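Local coordinates for aminotransferase class I and II (Streptococcus suis 89/1591, PDB 3OP7), which probably transfers amino groups between amino acids and 2-oxo acids, using pyridoxal 5'-phosphate held as a Schiff base on a lysine, at residues 306-320 with 336-350. Sequence-based numbering, arbitrary orientation.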
loop_
_atom_site.group_PDB
_atom_site.type_symbol
_atom_site.label_atom_id
_atom_site.label_comp_id
_atom_site.label_asym_id
_atom_site.label_seq_id
_atom_site.Cartn_x
_atom_site.Cartn_y
_atom_site.Cartn_z
ATOM N N VAL A 306 -24.750 2.445 -9.783
ATOM C CA VAL A 306 -23.412 2.005 -9.425
ATOM C C VAL A 306 -23.496 0.542 -9.012
ATOM O O VAL A 306 -24.556 0.049 -8.643
ATOM C CB VAL A 306 -22.769 2.893 -8.295
ATOM C CG1 VAL A 306 -22.627 4.367 -8.766
ATOM C CG2 VAL A 306 -23.571 2.842 -7.006
ATOM N N SER A 307 -22.362 -0.130 -9.003
ATOM C CA SER A 307 -22.290 -1.598 -8.854
ATOM C C SER A 307 -22.398 -2.141 -7.411
ATOM O O SER A 307 -21.823 -3.211 -7.112
ATOM C CB SER A 307 -20.943 -2.088 -9.486
ATOM O OG SER A 307 -19.765 -1.528 -8.878
ATOM N N THR A 308 -23.052 -1.411 -6.489
ATOM C CA THR A 308 -23.336 -1.981 -5.168
ATOM C C THR A 308 -24.798 -1.724 -4.844
ATOM O O THR A 308 -25.403 -0.753 -5.307
ATOM C CB THR A 308 -22.401 -1.485 -4.048
ATOM O OG1 THR A 308 -22.729 -2.134 -2.787
ATOM C CG2 THR A 308 -22.448 0.052 -3.907
ATOM N N SER A 309 -25.409 -2.664 -4.137
ATOM C CA SER A 309 -26.771 -2.478 -3.666
ATOM C C SER A 309 -26.937 -3.121 -2.298
ATOM O O SER A 309 -26.134 -3.963 -1.870
ATOM C CB SER A 309 -27.838 -3.060 -4.642
ATOM O OG SER A 309 -27.756 -4.475 -4.707
ATOM N N PHE A 310 -27.997 -2.717 -1.607
ATOM C CA PHE A 310 -28.197 -3.109 -0.198
ATOM C C PHE A 310 -29.662 -3.456 -0.118
ATOM O O PHE A 310 -30.515 -2.574 -0.113
ATOM C CB PHE A 310 -27.824 -1.983 0.745
ATOM C CG PHE A 310 -27.395 -2.420 2.135
ATOM C CD1 PHE A 310 -26.516 -3.459 2.330
ATOM C CD2 PHE A 310 -27.882 -1.753 3.250
ATOM C CE1 PHE A 310 -26.087 -3.816 3.620
ATOM C CE2 PHE A 310 -27.499 -2.113 4.524
ATOM C CZ PHE A 310 -26.571 -3.133 4.711
ATOM N N VAL A 311 -29.923 -4.754 -0.048
ATOM C CA VAL A 311 -31.253 -5.270 -0.253
ATOM C C VAL A 311 -31.821 -5.686 1.099
ATOM O O VAL A 311 -31.140 -6.295 1.938
ATOM C CB VAL A 311 -31.185 -6.468 -1.227
ATOM C CG1 VAL A 311 -32.508 -7.094 -1.433
ATOM C CG2 VAL A 311 -30.594 -6.029 -2.559
ATOM N N LYS A 312 -33.064 -5.294 1.329
ATOM C CA LYS A 312 -33.742 -5.579 2.586
ATOM C C LYS A 312 -34.475 -6.911 2.490
ATOM O O LYS A 312 -35.386 -7.044 1.679
ATOM C CB LYS A 312 -34.754 -4.468 2.887
ATOM C CG LYS A 312 -35.283 -4.488 4.302
ATOM C CD LYS A 312 -36.383 -3.451 4.467
ATOM C CE LYS A 312 -36.679 -3.123 5.930
ATOM N NZ LYS A 312 -37.431 -1.827 6.010
ATOM N N ILE A 313 -34.093 -7.868 3.333
ATOM C CA ILE A 313 -34.691 -9.207 3.341
ATOM C C ILE A 313 -35.683 -9.311 4.504
ATOM O O ILE A 313 -35.272 -9.281 5.666
ATOM C CB ILE A 313 -33.579 -10.323 3.479
ATOM C CG1 ILE A 313 -32.490 -10.164 2.432
ATOM C CG2 ILE A 313 -34.215 -11.740 3.405
ATOM C CD1 ILE A 313 -32.937 -10.265 0.987
ATOM N N ALA A 314 -36.981 -9.411 4.193
ATOM C CA ALA A 314 -38.058 -9.544 5.200
ATOM C C ALA A 314 -38.199 -10.964 5.783
ATOM O O ALA A 314 -39.260 -11.616 5.658
ATOM C CB ALA A 314 -39.413 -9.064 4.610
ATOM N N VAL A 315 -37.124 -11.426 6.431
ATOM C CA VAL A 315 -37.062 -12.723 7.113
ATOM C C VAL A 315 -36.453 -12.499 8.500
ATOM O O VAL A 315 -35.440 -11.797 8.646
ATOM C CB VAL A 315 -36.181 -13.741 6.338
ATOM C CG1 VAL A 315 -36.078 -15.067 7.131
ATOM C CG2 VAL A 315 -36.761 -13.979 4.931
ATOM N N ASP A 316 -37.044 -13.137 9.503
ATOM C CA ASP A 316 -36.689 -12.880 10.894
ATOM C C ASP A 316 -35.564 -13.821 11.349
ATOM O O ASP A 316 -35.779 -14.785 12.104
ATOM C CB ASP A 316 -37.934 -13.024 11.798
ATOM C CG ASP A 316 -37.713 -12.453 13.189
ATOM O OD1 ASP A 316 -36.823 -11.601 13.344
ATOM O OD2 ASP A 316 -38.435 -12.852 14.131
HETATM N N MSE A 317 -34.362 -13.556 10.856
HETATM C CA MSE A 317 -33.186 -14.283 11.314
HETATM C C MSE A 317 -31.972 -13.429 11.009
HETATM O O MSE A 317 -31.987 -12.663 10.042
HETATM C CB MSE A 317 -33.081 -15.671 10.676
HETATM C CG MSE A 317 -32.589 -15.709 9.253
HETATM SE SE MSE A 317 -32.321 -17.483 8.430
HETATM C CE MSE A 317 -30.942 -18.331 9.465
ATOM N N PRO A 318 -30.934 -13.535 11.846
ATOM C CA PRO A 318 -29.719 -12.748 11.562
ATOM C C PRO A 318 -29.218 -12.991 10.131
ATOM O O PRO A 318 -29.272 -14.122 9.629
ATOM C CB PRO A 318 -28.727 -13.231 12.620
ATOM C CG PRO A 318 -29.604 -13.683 13.775
ATOM C CD PRO A 318 -30.820 -14.301 13.102
HETATM N N MSE A 319 -28.814 -11.928 9.446
HETATM C CA MSE A 319 -28.388 -12.083 8.047
HETATM C C MSE A 319 -27.092 -12.869 7.917
HETATM O O MSE A 319 -26.829 -13.471 6.857
HETATM C CB MSE A 319 -28.238 -10.722 7.347
HETATM C CG MSE A 319 -29.554 -10.115 6.922
HETATM SE SE MSE A 319 -30.566 -11.225 5.688
HETATM C CE MSE A 319 -31.918 -11.791 6.929
ATOM N N GLU A 320 -26.241 -12.841 8.942
ATOM C CA GLU A 320 -25.026 -13.663 8.875
ATOM C C GLU A 320 -25.427 -15.144 8.827
ATOM O O GLU A 320 -24.908 -15.906 8.019
ATOM C CB GLU A 320 -24.069 -13.359 10.025
ATOM C CG GLU A 320 -22.839 -14.287 10.088
ATOM C CD GLU A 320 -21.484 -13.565 10.018
ATOM O OE1 GLU A 320 -21.415 -12.332 9.914
ATOM O OE2 GLU A 320 -20.459 -14.287 10.011
ATOM N N PRO A 336 -23.438 -10.250 4.400
ATOM C CA PRO A 336 -24.593 -9.937 5.248
ATOM C C PRO A 336 -24.487 -8.574 5.903
ATOM O O PRO A 336 -23.360 -8.091 6.165
ATOM C CB PRO A 336 -24.558 -11.030 6.324
ATOM C CG PRO A 336 -23.135 -11.424 6.425
ATOM C CD PRO A 336 -22.576 -11.274 5.016
ATOM N N GLY A 337 -25.655 -7.982 6.181
ATOM C CA GLY A 337 -25.748 -6.594 6.596
ATOM C C GLY A 337 -25.120 -6.248 7.934
ATOM O O GLY A 337 -24.718 -5.110 8.129
ATOM N N ASN A 338 -25.048 -7.214 8.844
ATOM C CA ASN A 338 -24.380 -7.012 10.135
ATOM C C ASN A 338 -22.912 -6.651 9.982
ATOM O O ASN A 338 -22.333 -6.054 10.884
ATOM C CB ASN A 338 -24.513 -8.258 11.017
ATOM C CG ASN A 338 -23.848 -9.461 10.384
ATOM O OD1 ASN A 338 -24.202 -9.827 9.274
ATOM N ND2 ASN A 338 -22.876 -10.056 11.067
ATOM N N ARG A 339 -22.296 -7.001 8.852
ATOM C CA ARG A 339 -20.906 -6.599 8.584
ATOM C C ARG A 339 -20.777 -5.087 8.308
ATOM O O ARG A 339 -19.639 -4.559 8.277
ATOM C CB ARG A 339 -20.309 -7.403 7.423
ATOM C CG ARG A 339 -20.277 -8.929 7.629
ATOM C CD ARG A 339 -19.418 -9.293 8.821
ATOM N NE ARG A 339 -19.328 -10.714 9.166
ATOM C CZ ARG A 339 -18.195 -11.387 9.335
ATOM N NH1 ARG A 339 -17.004 -10.794 9.133
ATOM N NH2 ARG A 339 -18.243 -12.647 9.727
ATOM N N PHE A 340 -21.913 -4.425 8.102
ATOM C CA PHE A 340 -22.047 -2.958 8.000
ATOM C C PHE A 340 -22.871 -2.358 9.176
ATOM O O PHE A 340 -23.350 -1.225 9.107
ATOM C CB PHE A 340 -22.699 -2.595 6.646
ATOM C CG PHE A 340 -22.112 -3.319 5.464
ATOM C CD1 PHE A 340 -22.614 -4.550 5.065
ATOM C CD2 PHE A 340 -21.034 -2.791 4.754
ATOM C CE1 PHE A 340 -22.058 -5.239 3.985
ATOM C CE2 PHE A 340 -20.468 -3.478 3.676
ATOM C CZ PHE A 340 -20.985 -4.701 3.287
ATOM N N GLU A 341 -23.031 -3.120 10.263
ATOM C CA GLU A 341 -23.876 -2.769 11.385
ATOM C C GLU A 341 -25.291 -2.347 10.982
ATOM O O GLU A 341 -25.920 -1.529 11.647
ATOM C CB GLU A 341 -23.220 -1.742 12.337
ATOM C CG GLU A 341 -23.765 -1.874 13.805
ATOM C CD GLU A 341 -23.193 -0.855 14.810
ATOM O OE1 GLU A 341 -22.309 -0.055 14.432
ATOM O OE2 GLU A 341 -23.656 -0.845 15.984
ATOM N N ARG A 342 -25.819 -2.967 9.929
ATOM C CA ARG A 342 -27.245 -2.850 9.601
ATOM C C ARG A 342 -27.790 -4.218 9.235
ATOM O O ARG A 342 -27.875 -4.571 8.047
ATOM C CB ARG A 342 -27.464 -1.910 8.421
ATOM C CG ARG A 342 -27.204 -0.439 8.713
ATOM C CD ARG A 342 -28.400 0.234 9.430
ATOM N NE ARG A 342 -28.310 1.715 9.413
ATOM C CZ ARG A 342 -27.501 2.430 10.183
ATOM N NH1 ARG A 342 -26.694 1.798 11.049
ATOM N NH2 ARG A 342 -27.496 3.787 10.098
ATOM N N ASP A 343 -28.171 -4.994 10.249
ATOM C CA ASP A 343 -28.700 -6.333 10.018
ATOM C C ASP A 343 -30.111 -6.181 9.386
ATOM O O ASP A 343 -30.709 -5.113 9.440
ATOM C CB ASP A 343 -28.716 -7.114 11.349
ATOM C CG ASP A 343 -28.625 -8.638 11.167
ATOM O OD1 ASP A 343 -28.880 -9.136 10.048
ATOM O OD2 ASP A 343 -28.337 -9.348 12.169
ATOM N N GLY A 344 -30.624 -7.241 8.778
ATOM C CA GLY A 344 -31.868 -7.177 8.026
ATOM C C GLY A 344 -31.671 -6.910 6.545
ATOM O O GLY A 344 -32.661 -6.916 5.797
ATOM N N TYR A 345 -30.401 -6.729 6.128
ATOM C CA TYR A 345 -30.036 -6.410 4.759
ATOM C C TYR A 345 -28.845 -7.257 4.318
ATOM O O TYR A 345 -28.042 -7.725 5.151
ATOM C CB TYR A 345 -29.601 -4.932 4.647
ATOM C CG TYR A 345 -30.637 -3.919 5.032
ATOM C CD1 TYR A 345 -30.840 -3.588 6.360
ATOM C CD2 TYR A 345 -31.410 -3.275 4.071
ATOM C CE1 TYR A 345 -31.801 -2.642 6.722
ATOM C CE2 TYR A 345 -32.402 -2.353 4.434
ATOM C CZ TYR A 345 -32.575 -2.032 5.759
ATOM O OH TYR A 345 -33.534 -1.104 6.174
ATOM N N VAL A 346 -28.652 -7.350 3.006
ATOM C CA VAL A 346 -27.455 -7.983 2.436
ATOM C C VAL A 346 -26.863 -7.049 1.373
ATOM O O VAL A 346 -27.622 -6.359 0.709
ATOM C CB VAL A 346 -27.825 -9.351 1.808
ATOM C CG1 VAL A 346 -28.328 -10.314 2.879
ATOM C CG2 VAL A 346 -28.898 -9.196 0.708
ATOM N N ARG A 347 -25.532 -6.983 1.250
ATOM C CA ARG A 347 -24.894 -6.283 0.127
ATOM C C ARG A 347 -24.812 -7.261 -1.070
ATOM O O ARG A 347 -24.298 -8.379 -0.928
ATOM C CB ARG A 347 -23.527 -5.759 0.465
ATOM C CG ARG A 347 -23.070 -4.761 -0.586
ATOM C CD ARG A 347 -21.717 -4.310 -0.312
ATOM N NE ARG A 347 -20.767 -5.375 -0.615
ATOM C CZ ARG A 347 -19.452 -5.255 -0.472
ATOM N NH1 ARG A 347 -18.908 -4.132 0.040
ATOM N NH2 ARG A 347 -18.679 -6.285 -0.811
ATOM N N LEU A 348 -25.381 -6.835 -2.198
ATOM C CA LEU A 348 -25.457 -7.610 -3.440
ATOM C C LEU A 348 -24.723 -6.852 -4.578
ATOM O O LEU A 348 -25.113 -5.734 -4.925
ATOM C CB LEU A 348 -26.920 -7.802 -3.785
ATOM C CG LEU A 348 -27.200 -8.864 -4.853
ATOM C CD1 LEU A 348 -28.623 -9.385 -4.641
ATOM C CD2 LEU A 348 -26.975 -8.375 -6.287
ATOM N N GLY A 349 -23.668 -7.433 -5.130
ATOM C CA GLY A 349 -22.926 -6.811 -6.214
ATOM C C GLY A 349 -23.423 -7.402 -7.532
ATOM O O GLY A 349 -23.214 -8.583 -7.805
ATOM N N PHE A 350 -24.064 -6.581 -8.352
ATOM C CA PHE A 350 -24.781 -7.101 -9.509
ATOM C C PHE A 350 -24.099 -6.912 -10.870
ATOM O O PHE A 350 -24.658 -7.360 -11.882
ATOM C CB PHE A 350 -26.187 -6.482 -9.576
ATOM C CG PHE A 350 -26.183 -4.995 -9.772
ATOM C CD1 PHE A 350 -26.141 -4.127 -8.678
ATOM C CD2 PHE A 350 -26.170 -4.450 -11.044
ATOM C CE1 PHE A 350 -26.091 -2.721 -8.869
ATOM C CE2 PHE A 350 -26.130 -3.065 -11.232
ATOM C CZ PHE A 350 -26.113 -2.201 -10.141
HETATM O O HOH W 1 -34.946 -6.532 6.988
HETATM O O HOH W 2 -26.323 -11.232 11.454
#
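Glu320 is gripped side-on by Arg339: NE bonds OE1 and NH2 bonds OE2, each through a syn lone pair and close to the guanidinium plane, with NE to OE1 at 2.7 Å. Asn338 adds a third bond, its ND2 meeting OE1 of Glu320 on the anti side, tilted out of the carboxylate plane, at an N-H...O angle of 178°. With both oxygens held, the carboxylate's rotation is fixed, while NH1 of Arg339 turns to Glu11 of helix 8-16. This clamp joins the first turn of helix 319-330 to the 3-10 segment 337-339 beside the antiparallel sheet of the small C-terminal domain, a domain found throughout fold-type I aminotransferases.

The central strands of that sheet, 309-313 and 345-348, illustrate how register distributes side chains. Val311 and Val346 form a hydrogen-bonded pair with two N-H...O bonds; Ile313 CG1 packs against Val346 CG2, and the selenium of selenomethionine Met319 reaches Val346 CG1 at 3.7 Å. On the other face, Phe310 and Tyr345 cluster with Phe340, which follows the 3-10 segment. Phe310, whose chi1 of -154° sends CG away from the backbone N, lays one ring face against Tyr345 CB, 3.6 Å from its centroid; the two rings run nearly parallel but barely overlap. Phe310 turns its edge toward the face of Phe340 in an offset edge-to-face pair. Lys312 CB and CG touch Tyr345 CE2, and the Tyr345 hydroxyl bonds Glu136.

Just after Pro318 at the N-cap, Asp343 OD1 accepts Gly344 N on its anti side, out of the carboxylate plane, and, through its syn lone pair, Met319 N at 2.9 Å.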